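Local coordinates for protein putative alpha KG dependent 2,4-D dioxygenase (Burkholderia xenovorans, PDB 5J92) that probably acts as an iron(II)-dependent dioxygenase that uses 2-oxoglutarate as co-substrate, as in the TfdA family, on a substrate not yet established, at residues S126-P131 / L198-H203; A132-L138 / L261-R267. All blocks are in the same frame, centred on the assembly; numbering follows the deposited sequence.

Interaction 1: residues S126-P131 / L198-H203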
loop_
_atom_site.group_PDB
_atom_site.type_symbol
_atom_site.label_atom_id
_atom_site.label_comp_id
_atom_site.label_asym_id
_atom_site.label_seq_id
_atom_site.Cartn_x
_atom_site.Cartn_y
_atom_site.Cartn_z
ATOM N N SER A 126 16.482 -10.124 0.216
ATOM C CA SER A 126 16.588 -9.558 1.557
ATOM C C SER A 126 16.170 -10.568 2.617
ATOM O O SER A 126 16.461 -10.368 3.801
ATOM C CB SER A 126 15.742 -8.282 1.673
ATOM O OG SER A 126 14.345 -8.551 1.692
ATOM N N TYR A 127 15.470 -11.636 2.216
ATOM C CA TYR A 127 15.093 -12.716 3.116
ATOM C C TYR A 127 16.240 -13.677 3.408
ATOM O O TYR A 127 16.033 -14.648 4.140
ATOM C CB TYR A 127 13.903 -13.497 2.547
ATOM C CG TYR A 127 14.123 -14.059 1.160
ATOM C CD1 TYR A 127 14.724 -15.301 0.978
ATOM C CD2 TYR A 127 13.700 -13.366 0.031
ATOM C CE1 TYR A 127 14.927 -15.818 -0.287
ATOM C CE2 TYR A 127 13.899 -13.877 -1.242
ATOM C CZ TYR A 127 14.504 -15.109 -1.390
ATOM O OH TYR A 127 14.691 -15.636 -2.647
ATOM N N LEU A 128 17.441 -13.466 2.807
ATOM C CA LEU A 128 18.626 -14.275 3.054
ATOM C C LEU A 128 19.606 -13.528 3.948
ATOM O O LEU A 128 19.667 -12.295 3.911
ATOM C CB LEU A 128 19.337 -14.629 1.739
ATOM C CG LEU A 128 18.557 -15.452 0.708
ATOM C CD1 LEU A 128 19.409 -15.723 -0.532
ATOM C CD2 LEU A 128 18.036 -16.754 1.320
ATOM N N PRO A 129 20.390 -14.240 4.764
ATOM C CA PRO A 129 21.469 -13.560 5.497
ATOM C C PRO A 129 22.429 -12.846 4.575
ATOM O O PRO A 129 22.993 -11.818 4.964
ATOM C CB PRO A 129 22.169 -14.704 6.251
ATOM C CG PRO A 129 21.157 -15.759 6.360
ATOM C CD PRO A 129 20.281 -15.659 5.135
ATOM N N LEU A 130 22.617 -13.344 3.351
ATOM C CA LEU A 130 23.482 -12.704 2.364
ATOM C C LEU A 130 22.635 -12.318 1.156
ATOM O O LEU A 130 22.493 -13.105 0.207
ATOM C CB LEU A 130 24.634 -13.633 1.985
ATOM C CG LEU A 130 25.654 -13.128 0.971
ATOM C CD1 LEU A 130 26.178 -11.818 1.433
ATOM C CD2 LEU A 130 26.792 -14.122 0.857
ATOM N N PRO A 131 22.089 -11.104 1.126
ATOM C CA PRO A 131 21.151 -10.715 0.068
ATOM C C PRO A 131 21.875 -10.374 -1.231
ATOM O O PRO A 131 23.095 -10.506 -1.357
ATOM C CB PRO A 131 20.452 -9.476 0.647
ATOM C CG PRO A 131 20.830 -9.450 2.099
ATOM C CD PRO A 131 22.174 -10.070 2.165
ATOM N N LEU A 198 15.509 -21.562 4.064
ATOM C CA LEU A 198 15.203 -20.143 3.945
ATOM C C LEU A 198 14.640 -19.601 5.253
ATOM O O LEU A 198 13.729 -18.778 5.265
ATOM C CB LEU A 198 14.233 -19.899 2.787
ATOM C CG LEU A 198 14.703 -20.429 1.429
ATOM C CD1 LEU A 198 13.640 -20.256 0.346
ATOM C CD2 LEU A 198 15.992 -19.747 1.010
ATOM N N ALA A 199 15.195 -20.059 6.375
ATOM C CA ALA A 199 14.718 -19.606 7.673
ATOM C C ALA A 199 14.826 -18.084 7.767
ATOM O O ALA A 199 15.710 -17.480 7.149
ATOM C CB ALA A 199 15.524 -20.262 8.794
ATOM N N PRO A 200 13.927 -17.438 8.512
ATOM C CA PRO A 200 13.960 -15.971 8.603
ATOM C C PRO A 200 15.286 -15.463 9.145
ATOM O O PRO A 200 15.981 -16.148 9.899
ATOM C CB PRO A 200 12.802 -15.645 9.558
ATOM C CG PRO A 200 11.891 -16.837 9.456
ATOM C CD PRO A 200 12.762 -18.016 9.201
ATOM N N CYS A 201 15.645 -14.246 8.731
ATOM C CA CYS A 201 16.882 -13.629 9.187
ATOM C C CYS A 201 16.592 -12.202 9.630
ATOM O O CYS A 201 15.441 -11.751 9.639
ATOM C CB CYS A 201 17.958 -13.672 8.097
ATOM S SG CYS A 201 17.520 -12.781 6.592
ATOM N N ILE A 202 17.656 -11.492 10.009
ATOM C CA ILE A 202 17.559 -10.136 10.528
ATOM C C ILE A 202 18.568 -9.242 9.814
ATOM O O ILE A 202 19.707 -9.652 9.564
ATOM C CB ILE A 202 17.762 -10.130 12.061
ATOM C CG1 ILE A 202 16.534 -10.761 12.726
ATOM C CG2 ILE A 202 18.051 -8.739 12.591
ATOM C CD1 ILE A 202 16.709 -11.030 14.198
ATOM N N HIS A 203 18.143 -8.031 9.469
ATOM C CA HIS A 203 19.017 -7.011 8.901
ATOM C C HIS A 203 18.714 -5.669 9.554
ATOM O O HIS A 203 17.581 -5.409 9.966
ATOM C CB HIS A 203 18.831 -6.857 7.377
ATOM C CG HIS A 203 19.117 -8.098 6.590
ATOM N ND1 HIS A 203 20.372 -8.661 6.514
ATOM C CD2 HIS A 203 18.314 -8.864 5.817
ATOM C CE1 HIS A 203 20.323 -9.742 5.754
ATOM N NE2 HIS A 203 19.087 -9.885 5.314
HETATM O O HOH W 1 13.421 -15.972 5.008
HETATM O O HOH W 2 16.687 -17.173 4.792
#
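His-203 and Cys-201 reach the loop 126-131 through different first torsions: the imidazole of His-203 stands anti to its own carbonyl carbon (chi1 -60°), whereas SG of Cys-201 sits between backbone N and carbonyl carbon (chi1 61°). Both residues belong to the start of an antiparallel strand, so with Ile-202 between them facing away they present the same side to the loop. That loop leads from the iron-binding part of this TauD/TfdA-type, cupin-like fold into strand 132-139.

Histidine suits its place because a flat ring with an N-H at its rim can enter among backbone carbonyls. NE2 of His-203 donates to O of Leu-128 at 2.8 Å, with the oxygen almost in the ring plane but the N-H bent, 133° at the hydrogen. O of Ser-126 lies at the same edge, 3.1 Å from NE2, and CG of Pro-131 approaches NE2 obliquely at 3.7 Å. The imidazole also meets the rings of Tyr-176 and Tyr-218, which should limit its rotation.

The short side chain of cysteine can bring its polarisable sulfur up to peptide groups, and SG of Cys-201 lies 3.4 Å from C of Leu-128. Beyond it the contact becomes wetter: two waters connect O of Tyr-127 to the carbonyls of Leu-198 and Ala-199, where the chain has just left helix 192-197. Leu-198 and Tyr-127 both pack on Ile-178 of helix 178-184. CD2 of Leu-198 lies near the edge of the Tyr-127 ring and, more closely, 3.6 Å from CD2 of Leu-128, the two leucines crossing at a slant.

Interaction 2: residues A132-L138 / L261-R267; sequences ARYSFLL and LVMWDNR
Tyr-134 to Leu-138 pair with Asp-265 to Leu-261 as neighbouring antiparallel strands of the main sheet in this cupin-type fold. The packing is tight around Trp-264. Its CG lies between backbone N and carbonyl carbon (chi1 72°), which turns the indole across the neighbouring strand, with CB of Ser-135 over one face, 3.6 Å from the six-membered ring's centroid. The short serine side chain suits this close approach; Leu-137 instead borders the ring's edge, CD1 3.7 Å from CH2. The serine hydroxyl receives ND2 of Asn-266 at 2.8 Å and also bonds to the iron ligand Asp-124. The same ND2 donates to O of Arg-133 from above the carbonyl plane, while the backbone N of Asn-266 reaches that oxygen nearly head-on, a double grip where the strand turns its corner. Asn-266 thus probably helps to position the iron ligand, its OD1 accepting from N of Asp-124.

On the other face, flexible Met-263 runs alongside Phe-136 and sets CE over the Tyr-134 ring, 3.7 Å from its centroid. Arg-267 clasps Asp-265 side-on through NE and NH2, OD2 of Asp-265 also being hydrogen-bonded to NE2 of His-209, and CG of Arg-133 lies over the centre of the Arg-267 guanidinium; Asp-292 pairs with Arg-133 and probably eases the proximity of the two arginines. Side chains are looser at the far end, CD1 of Leu-138 coming no nearer than 4.0 Å to CB of Leu-261, though Leu-137 and Val-262 keep both backbone bonds. Strand 284-291 flanks 132-139, strand 50-53 flanks 261-265, and helix 60-67 covers Phe-136 and Leu-261.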
loop_
_atom_site.group_PDB
_atom_site.type_symbol
_atom_site.label_atom_id
_atom_site.label_comp_id
_atom_site.label_asym_id
_atom_site.label_seq_id
_atom_site.Cartn_x
_atom_site.Cartn_y
_atom_site.Cartn_z
ATOM N N ALA A 132 21.085 -9.916 -2.202
ATOM C CA ALA A 132 21.603 -9.582 -3.515
ATOM C C ALA A 132 22.378 -8.276 -3.468
ATOM O O ALA A 132 22.114 -7.401 -2.638
ATOM C CB ALA A 132 20.462 -9.442 -4.529
ATOM N N ARG A 133 23.362 -8.163 -4.358
ATOM C CA ARG A 133 24.006 -6.877 -4.590
ATOM C C ARG A 133 23.319 -6.221 -5.790
ATOM O O ARG A 133 22.287 -5.575 -5.633
ATOM C CB ARG A 133 25.506 -7.051 -4.819
ATOM C CG ARG A 133 26.275 -5.739 -4.966
ATOM C CD ARG A 133 27.774 -5.986 -5.008
ATOM N NE ARG A 133 28.287 -6.410 -3.704
ATOM C CZ ARG A 133 29.499 -6.911 -3.498
ATOM N NH1 ARG A 133 30.342 -7.070 -4.512
ATOM N NH2 ARG A 133 29.870 -7.256 -2.271
ATOM N N TYR A 134 23.846 -6.422 -6.987
ATOM C CA TYR A 134 23.220 -5.950 -8.212
ATOM C C TYR A 134 22.372 -7.057 -8.821
ATOM O O TYR A 134 22.782 -8.223 -8.854
ATOM C CB TYR A 134 24.266 -5.513 -9.229
ATOM C CG TYR A 134 25.163 -4.376 -8.788
ATOM C CD1 TYR A 134 24.738 -3.059 -8.896
ATOM C CD2 TYR A 134 26.441 -4.618 -8.277
ATOM C CE1 TYR A 134 25.546 -2.011 -8.509
ATOM C CE2 TYR A 134 27.261 -3.572 -7.876
ATOM C CZ TYR A 134 26.805 -2.267 -8.003
ATOM O OH TYR A 134 27.591 -1.200 -7.629
ATOM N N SER A 135 21.205 -6.681 -9.328
ATOM C CA SER A 135 20.401 -7.555 -10.170
ATOM C C SER A 135 20.437 -7.033 -11.600
ATOM O O SER A 135 20.621 -5.835 -11.832
ATOM C CB SER A 135 18.957 -7.637 -9.659
ATOM O OG SER A 135 18.897 -8.262 -8.378
ATOM N N PHE A 136 20.287 -7.945 -12.566
ATOM C CA PHE A 136 20.384 -7.630 -13.985
ATOM C C PHE A 136 19.209 -8.256 -14.720
ATOM O O PHE A 136 18.879 -9.429 -14.494
ATOM C CB PHE A 136 21.697 -8.149 -14.592
ATOM C CG PHE A 136 22.936 -7.721 -13.849
ATOM C CD1 PHE A 136 23.311 -8.352 -12.664
ATOM C CD2 PHE A 136 23.739 -6.699 -14.346
ATOM C CE1 PHE A 136 24.442 -7.966 -11.980
ATOM C CE2 PHE A 136 24.882 -6.303 -13.665
ATOM C CZ PHE A 136 25.243 -6.948 -12.484
ATOM N N LEU A 137 18.592 -7.477 -15.613
ATOM C CA LEU A 137 17.455 -7.917 -16.413
ATOM C C LEU A 137 17.696 -7.484 -17.849
ATOM O O LEU A 137 17.854 -6.290 -18.117
ATOM C CB LEU A 137 16.140 -7.317 -15.903
ATOM C CG LEU A 137 15.235 -8.070 -14.927
ATOM C CD1 LEU A 137 13.969 -7.259 -14.634
ATOM C CD2 LEU A 137 14.892 -9.467 -15.435
ATOM N N LEU A 138 17.708 -8.441 -18.773
ATOM C CA LEU A 138 17.885 -8.152 -20.193
ATOM C C LEU A 138 16.602 -8.514 -20.926
ATOM O O LEU A 138 16.170 -9.672 -20.901
ATOM C CB LEU A 138 19.082 -8.917 -20.758
ATOM C CG LEU A 138 19.406 -8.761 -22.244
ATOM C CD1 LEU A 138 19.687 -7.310 -22.635
ATOM C CD2 LEU A 138 20.576 -9.642 -22.581
ATOM N N LEU A 261 19.496 -3.593 -21.191
ATOM C CA LEU A 261 20.077 -4.274 -20.038
ATOM C C LEU A 261 19.966 -3.316 -18.859
ATOM O O LEU A 261 20.606 -2.257 -18.848
ATOM C CB LEU A 261 21.525 -4.683 -20.296
ATOM C CG LEU A 261 22.120 -5.829 -19.472
ATOM C CD1 LEU A 261 23.575 -6.034 -19.846
ATOM C CD2 LEU A 261 22.019 -5.590 -17.984
ATOM N N VAL A 262 19.169 -3.688 -17.865
ATOM C CA VAL A 262 18.947 -2.847 -16.695
ATOM C C VAL A 262 19.608 -3.524 -15.504
ATOM O O VAL A 262 19.319 -4.691 -15.193
ATOM C CB VAL A 262 17.457 -2.585 -16.430
ATOM C CG1 VAL A 262 17.286 -1.764 -15.140
ATOM C CG2 VAL A 262 16.833 -1.858 -17.612
ATOM N N MET A 263 20.511 -2.790 -14.865
ATOM C CA MET A 263 21.267 -3.231 -13.705
ATOM C C MET A 263 20.888 -2.332 -12.543
ATOM O O MET A 263 20.904 -1.101 -12.687
ATOM C CB MET A 263 22.767 -3.167 -14.018
ATOM C CG MET A 263 23.713 -3.028 -12.858
ATOM S SD MET A 263 25.362 -2.725 -13.531
ATOM C CE MET A 263 26.358 -2.854 -12.049
ATOM N N TRP A 264 20.460 -2.932 -11.417
ATOM C CA TRP A 264 20.047 -2.123 -10.278
ATOM C C TRP A 264 20.656 -2.639 -8.982
ATOM O O TRP A 264 20.891 -3.841 -8.805
ATOM C CB TRP A 264 18.503 -2.011 -10.163
ATOM C CG TRP A 264 17.753 -3.258 -9.720
ATOM C CD1 TRP A 264 17.456 -3.639 -8.436
ATOM C CD2 TRP A 264 17.184 -4.250 -10.570
ATOM N NE1 TRP A 264 16.749 -4.830 -8.438
ATOM C CE2 TRP A 264 16.566 -5.220 -9.740
ATOM C CE3 TRP A 264 17.142 -4.426 -11.957
ATOM C CZ2 TRP A 264 15.912 -6.327 -10.254
ATOM C CZ3 TRP A 264 16.491 -5.543 -12.462
ATOM C CH2 TRP A 264 15.889 -6.477 -11.615
ATOM N N ASP A 265 20.935 -1.690 -8.091
ATOM C CA ASP A 265 21.616 -1.939 -6.819
ATOM C C ASP A 265 20.550 -2.152 -5.746
ATOM O O ASP A 265 19.903 -1.207 -5.295
ATOM C CB ASP A 265 22.553 -0.772 -6.509
ATOM C CG ASP A 265 23.475 -1.036 -5.313
ATOM O OD1 ASP A 265 23.209 -1.981 -4.535
ATOM O OD2 ASP A 265 24.482 -0.299 -5.173
ATOM N N ASN A 266 20.352 -3.412 -5.347
ATOM C CA ASN A 266 19.375 -3.725 -4.311
ATOM C C ASN A 266 19.715 -3.096 -2.964
ATOM O O ASN A 266 18.833 -2.986 -2.105
ATOM C CB ASN A 266 19.235 -5.242 -4.169
ATOM C CG ASN A 266 18.630 -5.883 -5.404
ATOM O OD1 ASN A 266 17.425 -5.843 -5.584
ATOM N ND2 ASN A 266 19.464 -6.463 -6.260
ATOM N N ARG A 267 20.964 -2.670 -2.762
ATOM C CA ARG A 267 21.374 -2.059 -1.500
ATOM C C ARG A 267 20.794 -0.669 -1.300
ATOM O O ARG A 267 20.901 -0.137 -0.193
ATOM C CB ARG A 267 22.902 -1.985 -1.424
ATOM C CG ARG A 267 23.585 -3.341 -1.558
ATOM C CD ARG A 267 25.088 -3.209 -1.732
ATOM N NE ARG A 267 25.453 -2.590 -3.005
ATOM C CZ ARG A 267 26.698 -2.529 -3.463
ATOM N NH1 ARG A 267 27.690 -3.054 -2.744
ATOM N NH2 ARG A 267 26.953 -1.951 -4.632
#

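In the fold
From the N terminus the chain first builds strands 12-15, 21-25 and 50-53, then passes the iron ligands His-122 and Asp-124 and enters 126-131, which runs directly into 132-138. Interaction 1 closes a loop of 66 residues when 198-203 returns, joining the chain that leaves the metal ligands to the four-stranded sheet containing 201-208. Interaction 2 closes a longer loop of 122 residues at 261-267, just before the iron ligand His-271, and completes the centre of the main sheet. Because their segments alternate, the two loops cross. Their centres lie about 18 Å apart, linked through the continuous chain at Pro-131 and Ala-132.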